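Side-chain contacts in maquette-3 (Escherichia coli, PDB 6Z0C), which has no known natural function, being a computationally designed four-helix bundle apparently made to explore how buried networks of charged residues can be designed into a protein core: residues Lys40-Ala45 / Gln59-Leu64; Glu134-Phe139 / Leu163-Gln168; Gln90-Glu95 / Arg108-Gln113. All blocks are in the same frame, centred on the assembly; numbering follows the deposited sequence.

Contact 1 of 3, residues Lys40-Ala45 / Gln59-Leu64; sequences KQLREA and QKQLEL
Leu-42 and Leu-62 mark the closest backbone approach, with CA atoms 6.4 Å apart, where two antiparallel helical segments, 40-45 and 59-64, pass at an interaxial distance of 9.5 Å and an angle of 156°. The contact is mainly apolar, and Leu-62 is its centre. Its CG lies anti to the backbone N (chi1 -167°), which sends the two methyl groups toward helix 4-48. The methyls then part. Leu-62 CD1 sits 4.0 Å from Leu-42 CB, close to the base of that side chain. Leu-62 CD2 goes to the neighbouring residue and lies 3.7 Å from Arg-43 CD. Arg-43 thus offers its aliphatic part to the leucine. Its chain bends at chi2 (58°), and its guanidinium is engaged by Glu-47 of the same helix through a salt bridge at NE. The charged end is therefore held beside its own helix, while the methylene CD covers the leucine on the solvent side. On the inner side, Leu-42 CD1 reaches Gln-61 CG at 3.9 Å, and the two side chains meet at a slant. Gln-61 is buried, and its amide nitrogen NE2 donates to Glu-65 OE1, along its own helix. Its methylene thus serves as an apolar surface. Leu-42 also touches Leu-58 on helix 52-99 and Leu-158 on helix 152-194. Phe-139 of helix 105-144 packs against both Leu-42 and Gln-61, so all four helices of the bundle meet on the inner side of this pair.

Contact 2 of 3, residues Glu134-Phe139 / Leu163-Gln168; sequences EDEEKF and LQVIKQ
Buried charge is built into the core of this four-helix bundle, and Glu-136 brings it to the antiparallel pairing of helices 105-144 and 152-194. The segment axes approach to 10.1 Å at 158°. Glu-136 CB rests on Ile-166 CG1 at 3.7 Å. The Glu-136 side chain crosses Val-165 at about a right angle, and the bend at chi2 (-75°) brings OE1 to 3.4 Å from Val-165 CG1, a van der Waals contact. The ionic partners are lysines: Lys-35 of helix 4-48 bridges to OE1 and Lys-162 of helix 152-194 to OE2. Nearer the surface, Ile-166 CD1 lies 3.9 Å from Glu-137 N and 4.1 Å from Glu-137 CG. The Glu-137 chain continues extended past CG, and its OE1 forms a salt bridge with Arg-170. Between the segments the side-chain contacts are methyl and methylene ones plus OE1 on a methyl, while the carboxylates pair with bases outside the two segments. For Glu-136, one lysine on each oxygen would offset the cost of burial and probably favours the ionised carboxylate, consistent with the designed ion-pair stabilisation of the bundle.

Contact 3 of 3, residues Gln90-Glu95 / Arg108-Gln113; sequences QQTGQE and RQKFQQ
Thr-92 packs against Lys-110 and Phe-111 where the segments 90-95 and 108-113 run antiparallel, their axes 9.4 Å apart at 156°. The threonine rotamer divides its two branches between these neighbours. OG1 lies beside the backbone N (chi1 -56°), which leaves CG2 anti to it and turned to Phe-111, 3.6 Å from its CB. The same methyl lies 3.6 Å from Phe-111 N and also reaches the ring edge, near the ring plane. The other branch, OG1, is 3.9 Å from the methylene Lys-110 CG, a van der Waals contact. The hydroxyl is hydrogen-bonded to Glu-88 O, one turn back in its own helix.

Lys-110 has a bend at chi2 (53°). It lays CG across the threonine at about a right angle, and the ammonium end leads away from segment 90-95. Phe-111 has its CG anti to the backbone N. This swings its ring alongside Gly-93, whose N lies 4.2 Å from CD2, close to the ring plane. The ring edge thus lies beside the Gly-93 backbone. Trp-194 meets the Phe-111 ring edge-to-face, and Phe-10 touches it from helix 4-48. On the far flank of helix 105-144, Arg-108 NH1 donates to Gln-112 OE1 at 3.2 Å, and the acceptor lies in the guanidinium plane. Chemically, the interface between the two segments depends on methyl, methylene and aromatic contacts. Thr-92 OG1 and Arg-108 NH1 are bound within their own helices, and the two segments meet through van der Waals contacts.

Overall arrangement
The three contacts join helices that are consecutive in the chain of one elongated bundle. Contacts 1 and 3 lie toward opposite ends, with contact 2 further in on the side of contact 1. The centres of contacts 1 and 2 are 15 Å apart, and the two touch. Phe-139 CE1, from contact 2, lies 3.4 Å from Gln-61 CG of contact 1. The centre of contact 3 is about 47 Å from that of contact 1 and about 39 Å from that of contact 2. Helix 52-99 runs from contact 1 to contact 3, and helix 105-144 returns from contact 3 to contact 2. The potassium ion, bound at Gly-101, Gly-103 and Gln-200, is at the contact 3 end, where the loop after helix 52-99 meets the C-terminus.

Contact 1 of 3, residues Lys40-Ala45 / Gln59-Leu64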
loop_
_atom_site.group_PDB
_atom_site.type_symbol
_atom_site.label_atom_id
_atom_site.label_comp_id
_atom_site.label_asym_id
_atom_site.label_seq_id
_atom_site.Cartn_x
_atom_site.Cartn_y
_atom_site.Cartn_z
ATOM N N LYS A 40 -20.087 8.509 6.868
ATOM C CA LYS A 40 -21.477 9.036 6.790
ATOM C C LYS A 40 -22.403 8.147 7.631
ATOM O O LYS A 40 -23.269 8.707 8.322
ATOM C CB LYS A 40 -21.924 9.148 5.331
ATOM C CG LYS A 40 -21.128 10.153 4.508
ATOM C CD LYS A 40 -21.526 10.199 3.051
ATOM C CE LYS A 40 -22.947 10.673 2.846
ATOM N NZ LYS A 40 -23.215 10.992 1.423
ATOM N N GLN A 41 -22.201 6.824 7.590
ATOM C CA GLN A 41 -22.971 5.828 8.391
ATOM C C GLN A 41 -22.709 6.043 9.887
ATOM O O GLN A 41 -23.675 5.976 10.676
ATOM C CB GLN A 41 -22.590 4.396 8.008
ATOM C CG GLN A 41 -23.193 3.918 6.697
ATOM C CD GLN A 41 -22.812 2.486 6.421
ATOM O OE1 GLN A 41 -22.054 2.193 5.501
ATOM N NE2 GLN A 41 -23.315 1.577 7.240
ATOM N N LEU A 42 -21.448 6.259 10.268
ATOM C CA LEU A 42 -21.046 6.535 11.674
ATOM C C LEU A 42 -21.727 7.819 12.155
ATOM O O LEU A 42 -22.264 7.817 13.271
ATOM C CB LEU A 42 -19.525 6.680 11.769
ATOM C CG LEU A 42 -18.749 5.402 12.066
ATOM C CD1 LEU A 42 -17.253 5.646 11.910
ATOM C CD2 LEU A 42 -19.065 4.886 13.463
ATOM N N ARG A 43 -21.668 8.885 11.351
ATOM C CA ARG A 43 -22.269 10.197 11.702
ATOM C C ARG A 43 -23.781 10.021 11.902
ATOM O O ARG A 43 -24.300 10.513 12.916
ATOM C CB ARG A 43 -21.954 11.248 10.633
ATOM C CG ARG A 43 -22.514 12.631 10.936
ATOM C CD ARG A 43 -22.008 13.186 12.254
ATOM N NE ARG A 43 -22.620 14.460 12.603
ATOM C CZ ARG A 43 -22.101 15.661 12.368
ATOM N NH1 ARG A 43 -20.933 15.788 11.758
ATOM N NH2 ARG A 43 -22.766 16.739 12.745
ATOM N N GLU A 44 -24.456 9.333 10.978
ATOM C CA GLU A 44 -25.921 9.078 11.048
ATOM C C GLU A 44 -26.237 8.280 12.319
ATOM O O GLU A 44 -27.144 8.700 13.059
ATOM C CB GLU A 44 -26.410 8.349 9.796
ATOM C CG GLU A 44 -27.891 8.010 9.843
ATOM C CD GLU A 44 -28.567 7.810 8.496
ATOM O OE1 GLU A 44 -27.883 7.927 7.461
ATOM O OE2 GLU A 44 -29.784 7.545 8.488
ATOM N N ALA A 45 -25.516 7.181 12.566
ATOM C CA ALA A 45 -25.699 6.316 13.759
ATOM C C ALA A 45 -25.484 7.145 15.033
ATOM O O ALA A 45 -26.279 7.003 15.972
ATOM C CB ALA A 45 -24.769 5.131 13.700
ATOM N N GLN A 59 -19.024 8.586 18.376
ATOM C CA GLN A 59 -18.456 9.952 18.195
ATOM C C GLN A 59 -16.923 9.895 18.243
ATOM O O GLN A 59 -16.288 10.546 17.399
ATOM C CB GLN A 59 -19.009 10.937 19.229
ATOM C CG GLN A 59 -20.143 11.790 18.679
ATOM C CD GLN A 59 -20.820 12.649 19.716
ATOM O OE1 GLN A 59 -20.514 12.590 20.904
ATOM N NE2 GLN A 59 -21.763 13.463 19.266
ATOM N N LYS A 60 -16.331 9.154 19.178
ATOM C CA LYS A 60 -14.848 9.153 19.316
ATOM C C LYS A 60 -14.247 8.398 18.119
ATOM O O LYS A 60 -13.179 8.824 17.648
ATOM C CB LYS A 60 -14.404 8.694 20.712
ATOM C CG LYS A 60 -14.535 7.218 21.047
ATOM C CD LYS A 60 -13.844 6.862 22.359
ATOM C CE LYS A 60 -14.635 5.917 23.240
ATOM N NZ LYS A 60 -14.682 4.546 22.682
ATOM N N GLN A 61 -14.938 7.389 17.573
ATOM C CA GLN A 61 -14.468 6.657 16.363
ATOM C C GLN A 61 -14.553 7.570 15.132
ATOM O O GLN A 61 -13.682 7.455 14.250
ATOM C CB GLN A 61 -15.265 5.372 16.136
ATOM C CG GLN A 61 -14.877 4.630 14.863
ATOM C CD GLN A 61 -13.425 4.217 14.827
ATOM O OE1 GLN A 61 -12.755 4.119 15.855
ATOM N NE2 GLN A 61 -12.925 3.967 13.627
ATOM N N LEU A 62 -15.569 8.433 15.070
ATOM C CA LEU A 62 -15.775 9.399 13.958
ATOM C C LEU A 62 -14.520 10.273 13.797
ATOM O O LEU A 62 -14.068 10.452 12.645
ATOM C CB LEU A 62 -17.025 10.230 14.266
ATOM C CG LEU A 62 -17.598 11.063 13.122
ATOM C CD1 LEU A 62 -17.783 10.240 11.854
ATOM C CD2 LEU A 62 -18.916 11.684 13.544
ATOM N N GLU A 63 -13.956 10.769 14.905
ATOM C CA GLU A 63 -12.715 11.601 14.910
ATOM C C GLU A 63 -11.544 10.812 14.307
ATOM O O GLU A 63 -10.812 11.380 13.475
ATOM C CB GLU A 63 -12.336 12.037 16.326
ATOM C CG GLU A 63 -13.429 12.794 17.053
ATOM C CD GLU A 63 -12.955 13.552 18.282
ATOM O OE1 GLU A 63 -13.690 14.451 18.736
ATOM O OE2 GLU A 63 -11.852 13.244 18.783
ATOM N N LEU A 64 -11.358 9.560 14.731
ATOM C CA LEU A 64 -10.256 8.674 14.256
ATOM C C LEU A 64 -10.434 8.424 12.753
ATOM O O LEU A 64 -9.430 8.409 12.033
ATOM C CB LEU A 64 -10.265 7.370 15.066
ATOM C CG LEU A 64 -9.469 6.195 14.493
ATOM C CD1 LEU A 64 -8.024 6.576 14.197
ATOM C CD2 LEU A 64 -9.504 5.003 15.445
#

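Contact 2 of 3, residues Glu134-Phe139 / Leu163-Gln168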
loop_
_atom_site.group_PDB
_atom_site.type_symbol
_atom_site.label_atom_id
_atom_site.label_comp_id
_atom_site.label_asym_id
_atom_site.label_seq_id
_atom_site.Cartn_x
_atom_site.Cartn_y
_atom_site.Cartn_z
ATOM N N GLU A 134 -4.980 -2.700 12.413
ATOM C CA GLU A 134 -5.064 -2.934 13.881
ATOM C C GLU A 134 -6.185 -2.072 14.471
ATOM O O GLU A 134 -6.989 -2.608 15.249
ATOM C CB GLU A 134 -3.736 -2.627 14.570
ATOM C CG GLU A 134 -2.720 -3.738 14.416
ATOM C CD GLU A 134 -1.413 -3.476 15.140
ATOM O OE1 GLU A 134 -1.463 -3.196 16.356
ATOM O OE2 GLU A 134 -0.356 -3.534 14.484
ATOM N N ASP A 135 -6.231 -0.787 14.110
ATOM C CA ASP A 135 -7.237 0.185 14.615
ATOM C C ASP A 135 -8.647 -0.242 14.168
ATOM O O ASP A 135 -9.591 -0.088 14.975
ATOM C CB ASP A 135 -6.884 1.612 14.180
ATOM C CG ASP A 135 -5.660 2.179 14.883
ATOM O OD1 ASP A 135 -5.244 1.609 15.913
ATOM O OD2 ASP A 135 -5.128 3.187 14.398
ATOM N N GLU A 136 -8.793 -0.768 12.947
ATOM C CA GLU A 136 -10.097 -1.263 12.426
ATOM C C GLU A 136 -10.538 -2.470 13.264
ATOM O O GLU A 136 -11.706 -2.501 13.676
ATOM C CB GLU A 136 -10.020 -1.638 10.945
ATOM C CG GLU A 136 -9.707 -0.469 10.029
ATOM C CD GLU A 136 -10.831 0.521 9.770
ATOM O OE1 GLU A 136 -10.736 1.249 8.766
ATOM O OE2 GLU A 136 -11.787 0.578 10.571
ATOM N N GLU A 137 -9.627 -3.415 13.516
ATOM C CA GLU A 137 -9.895 -4.633 14.328
ATOM C C GLU A 137 -10.325 -4.234 15.744
ATOM O O GLU A 137 -11.246 -4.880 16.280
ATOM C CB GLU A 137 -8.662 -5.533 14.377
ATOM C CG GLU A 137 -8.388 -6.227 13.062
ATOM C CD GLU A 137 -7.163 -7.119 13.064
ATOM O OE1 GLU A 137 -7.221 -8.180 12.426
ATOM O OE2 GLU A 137 -6.154 -6.745 13.690
ATOM N N LYS A 138 -9.675 -3.225 16.333
ATOM C CA LYS A 138 -9.994 -2.733 17.699
ATOM C C LYS A 138 -11.402 -2.135 17.711
ATOM O O LYS A 138 -12.156 -2.411 18.660
ATOM C CB LYS A 138 -8.986 -1.684 18.168
ATOM C CG LYS A 138 -7.630 -2.234 18.577
ATOM C CD LYS A 138 -6.691 -1.158 19.057
ATOM C CE LYS A 138 -5.332 -1.698 19.440
ATOM N NZ LYS A 138 -4.323 -0.617 19.497
ATOM N N PHE A 139 -11.751 -1.338 16.701
ATOM C CA PHE A 139 -13.081 -0.687 16.664
ATOM C C PHE A 139 -14.168 -1.762 16.549
ATOM O O PHE A 139 -15.202 -1.627 17.224
ATOM C CB PHE A 139 -13.221 0.348 15.548
ATOM C CG PHE A 139 -14.596 0.957 15.578
ATOM C CD1 PHE A 139 -15.004 1.696 16.679
ATOM C CD2 PHE A 139 -15.517 0.700 14.577
ATOM C CE1 PHE A 139 -16.287 2.216 16.748
ATOM C CE2 PHE A 139 -16.798 1.226 14.646
ATOM C CZ PHE A 139 -17.182 1.978 15.733
ATOM N N LEU A 163 -16.245 -4.974 8.424
ATOM C CA LEU A 163 -15.717 -6.322 8.087
ATOM C C LEU A 163 -15.233 -6.351 6.627
ATOM O O LEU A 163 -14.182 -6.981 6.370
ATOM C CB LEU A 163 -16.794 -7.373 8.367
ATOM C CG LEU A 163 -17.087 -7.619 9.848
ATOM C CD1 LEU A 163 -18.322 -8.484 10.023
ATOM C CD2 LEU A 163 -15.893 -8.254 10.546
ATOM N N GLN A 164 -15.939 -5.679 5.712
ATOM C CA GLN A 164 -15.540 -5.579 4.278
ATOM C C GLN A 164 -14.278 -4.714 4.161
ATOM O O GLN A 164 -13.388 -5.087 3.371
ATOM C CB GLN A 164 -16.677 -5.019 3.416
ATOM C CG GLN A 164 -16.251 -4.652 1.999
ATOM C CD GLN A 164 -15.688 -5.819 1.223
ATOM O OE1 GLN A 164 -16.048 -6.972 1.443
ATOM N NE2 GLN A 164 -14.798 -5.523 0.289
ATOM N N VAL A 165 -14.209 -3.603 4.901
ATOM C CA VAL A 165 -13.023 -2.693 4.935
ATOM C C VAL A 165 -11.786 -3.512 5.317
ATOM O O VAL A 165 -10.741 -3.354 4.660
ATOM C CB VAL A 165 -13.222 -1.508 5.900
ATOM C CG1 VAL A 165 -11.898 -0.880 6.315
ATOM C CG2 VAL A 165 -14.133 -0.453 5.301
ATOM N N ILE A 166 -11.897 -4.351 6.348
ATOM C CA ILE A 166 -10.744 -5.136 6.876
ATOM C C ILE A 166 -10.270 -6.119 5.799
ATOM O O ILE A 166 -9.046 -6.230 5.626
ATOM C CB ILE A 166 -11.092 -5.808 8.218
ATOM C CG1 ILE A 166 -10.937 -4.801 9.359
ATOM C CG2 ILE A 166 -10.253 -7.056 8.445
ATOM C CD1 ILE A 166 -11.539 -5.249 10.658
ATOM N N LYS A 167 -11.190 -6.781 5.087
ATOM C CA LYS A 167 -10.848 -7.709 3.972
ATOM C C LYS A 167 -9.976 -6.975 2.948
ATOM O O LYS A 167 -8.960 -7.557 2.515
ATOM C CB LYS A 167 -12.094 -8.248 3.263
ATOM C CG LYS A 167 -12.821 -9.380 3.971
ATOM C CD LYS A 167 -13.933 -9.979 3.132
ATOM C CE LYS A 167 -14.668 -11.112 3.817
ATOM N NZ LYS A 167 -15.606 -10.609 4.843
ATOM N N GLN A 168 -10.370 -5.755 2.571
ATOM C CA GLN A 168 -9.668 -4.928 1.553
ATOM C C GLN A 168 -8.299 -4.477 2.083
ATOM O O GLN A 168 -7.348 -4.447 1.282
ATOM C CB GLN A 168 -10.532 -3.734 1.150
ATOM C CG GLN A 168 -11.789 -4.141 0.394
ATOM C CD GLN A 168 -12.643 -2.960 0.000
ATOM O OE1 GLN A 168 -13.864 -2.991 0.116
ATOM N NE2 GLN A 168 -12.007 -1.899 -0.465
#

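Contact 3 of 3, residues Gln90-Glu95 / Arg108-Gln113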
loop_
_atom_site.group_PDB
_atom_site.type_symbol
_atom_site.label_atom_id
_atom_site.label_comp_id
_atom_site.label_asym_id
_atom_site.label_seq_id
_atom_site.Cartn_x
_atom_site.Cartn_y
_atom_site.Cartn_z
ATOM N N GLN A 90 14.169 1.660 -14.077
ATOM C CA GLN A 90 14.099 1.093 -15.450
ATOM C C GLN A 90 15.210 1.731 -16.296
ATOM O O GLN A 90 15.941 0.985 -16.977
ATOM C CB GLN A 90 12.711 1.308 -16.060
ATOM C CG GLN A 90 12.492 0.541 -17.356
ATOM C CD GLN A 90 13.190 1.175 -18.534
ATOM O OE1 GLN A 90 13.301 2.396 -18.633
ATOM N NE2 GLN A 90 13.678 0.340 -19.437
ATOM N N GLN A 91 15.338 3.057 -16.236
ATOM C CA GLN A 91 16.313 3.839 -17.044
ATOM C C GLN A 91 17.738 3.423 -16.662
ATOM O O GLN A 91 18.592 3.367 -17.557
ATOM C CB GLN A 91 16.094 5.342 -16.852
ATOM C CG GLN A 91 14.842 5.864 -17.546
ATOM C CD GLN A 91 14.605 7.331 -17.281
ATOM O OE1 GLN A 91 14.940 7.858 -16.220
ATOM N NE2 GLN A 91 14.019 8.009 -18.256
ATOM N N THR A 92 17.980 3.120 -15.384
ATOM C CA THR A 92 19.312 2.705 -14.870
ATOM C C THR A 92 19.628 1.290 -15.370
ATOM O O THR A 92 20.781 1.058 -15.784
ATOM C CB THR A 92 19.373 2.851 -13.347
ATOM O OG1 THR A 92 19.040 4.209 -13.061
ATOM C CG2 THR A 92 20.731 2.520 -12.773
ATOM N N GLY A 93 18.646 0.382 -15.345
ATOM C CA GLY A 93 18.768 -0.956 -15.954
ATOM C C GLY A 93 19.163 -0.848 -17.418
ATOM O O GLY A 93 20.103 -1.545 -17.844
ATOM N N GLN A 94 18.474 0.019 -18.160
ATOM C CA GLN A 94 18.710 0.246 -19.609
ATOM C C GLN A 94 20.156 0.707 -19.828
ATOM O O GLN A 94 20.782 0.215 -20.780
ATOM C CB GLN A 94 17.695 1.251 -20.148
ATOM C CG GLN A 94 17.785 1.470 -21.649
ATOM C CD GLN A 94 16.544 2.163 -22.154
ATOM O OE1 GLN A 94 15.449 1.604 -22.147
ATOM N NE2 GLN A 94 16.710 3.399 -22.574
ATOM N N GLU A 95 20.664 1.606 -18.978
ATOM C CA GLU A 95 22.071 2.087 -19.034
ATOM C C GLU A 95 23.008 0.879 -18.958
ATOM O O GLU A 95 23.977 0.834 -19.736
ATOM C CB GLU A 95 22.385 3.066 -17.901
ATOM C CG GLU A 95 21.819 4.452 -18.117
ATOM C CD GLU A 95 22.357 5.161 -19.347
ATOM O OE1 GLU A 95 23.496 5.663 -19.289
ATOM O OE2 GLU A 95 21.649 5.181 -20.371
ATOM N N ARG A 108 25.692 0.767 -10.895
ATOM C CA ARG A 108 25.311 -0.113 -9.760
ATOM C C ARG A 108 24.857 0.758 -8.585
ATOM O O ARG A 108 23.796 0.467 -8.027
ATOM C CB ARG A 108 26.473 -1.018 -9.341
ATOM C CG ARG A 108 26.211 -1.792 -8.054
ATOM C CD ARG A 108 27.377 -2.658 -7.614
ATOM N NE ARG A 108 28.617 -1.909 -7.457
ATOM C CZ ARG A 108 28.885 -1.053 -6.470
ATOM N NH1 ARG A 108 27.996 -0.806 -5.522
ATOM N NH2 ARG A 108 30.057 -0.440 -6.437
ATOM N N GLN A 109 25.638 1.781 -8.223
ATOM C CA GLN A 109 25.361 2.645 -7.041
ATOM C C GLN A 109 23.986 3.300 -7.219
ATOM O O GLN A 109 23.166 3.220 -6.280
ATOM C CB GLN A 109 26.472 3.676 -6.836
ATOM C CG GLN A 109 27.717 3.090 -6.183
ATOM C CD GLN A 109 28.880 4.052 -6.165
ATOM O OE1 GLN A 109 28.762 5.210 -6.555
ATOM N NE2 GLN A 109 30.023 3.576 -5.705
ATOM N N LYS A 110 23.732 3.896 -8.389
ATOM C CA LYS A 110 22.451 4.584 -8.703
ATOM C C LYS A 110 21.301 3.573 -8.623
ATOM O O LYS A 110 20.270 3.893 -7.996
ATOM C CB LYS A 110 22.516 5.248 -10.082
ATOM C CG LYS A 110 21.289 6.064 -10.463
ATOM C CD LYS A 110 20.900 7.098 -9.431
ATOM C CE LYS A 110 19.847 8.067 -9.928
ATOM N NZ LYS A 110 19.265 8.851 -8.814
ATOM N N PHE A 111 21.480 2.393 -9.222
ATOM C CA PHE A 111 20.472 1.299 -9.247
ATOM C C PHE A 111 20.111 0.886 -7.814
ATOM O O PHE A 111 18.914 0.756 -7.501
ATOM C CB PHE A 111 20.996 0.107 -10.048
ATOM C CG PHE A 111 19.986 -0.982 -10.299
ATOM C CD1 PHE A 111 19.574 -1.823 -9.274
ATOM C CD2 PHE A 111 19.466 -1.184 -11.567
ATOM C CE1 PHE A 111 18.656 -2.832 -9.512
ATOM C CE2 PHE A 111 18.544 -2.193 -11.801
ATOM C CZ PHE A 111 18.148 -3.020 -10.776
ATOM N N GLN A 112 21.120 0.676 -6.969
ATOM C CA GLN A 112 20.938 0.178 -5.580
ATOM C C GLN A 112 20.309 1.278 -4.718
ATOM O O GLN A 112 19.435 0.946 -3.894
ATOM C CB GLN A 112 22.270 -0.333 -5.037
ATOM C CG GLN A 112 22.710 -1.623 -5.707
ATOM C CD GLN A 112 23.968 -2.184 -5.093
ATOM O OE1 GLN A 112 24.956 -1.479 -4.900
ATOM N NE2 GLN A 112 23.935 -3.469 -4.786
ATOM N N GLN A 113 20.708 2.536 -4.920
ATOM C CA GLN A 113 20.119 3.716 -4.229
ATOM C C GLN A 113 18.622 3.806 -4.551
ATOM O O GLN A 113 17.831 4.026 -3.619
ATOM C CB GLN A 113 20.840 5.003 -4.635
ATOM C CG GLN A 113 22.204 5.176 -3.978
ATOM C CD GLN A 113 23.047 6.204 -4.692
ATOM O OE1 GLN A 113 22.534 7.088 -5.376
ATOM N NE2 GLN A 113 24.358 6.093 -4.538
#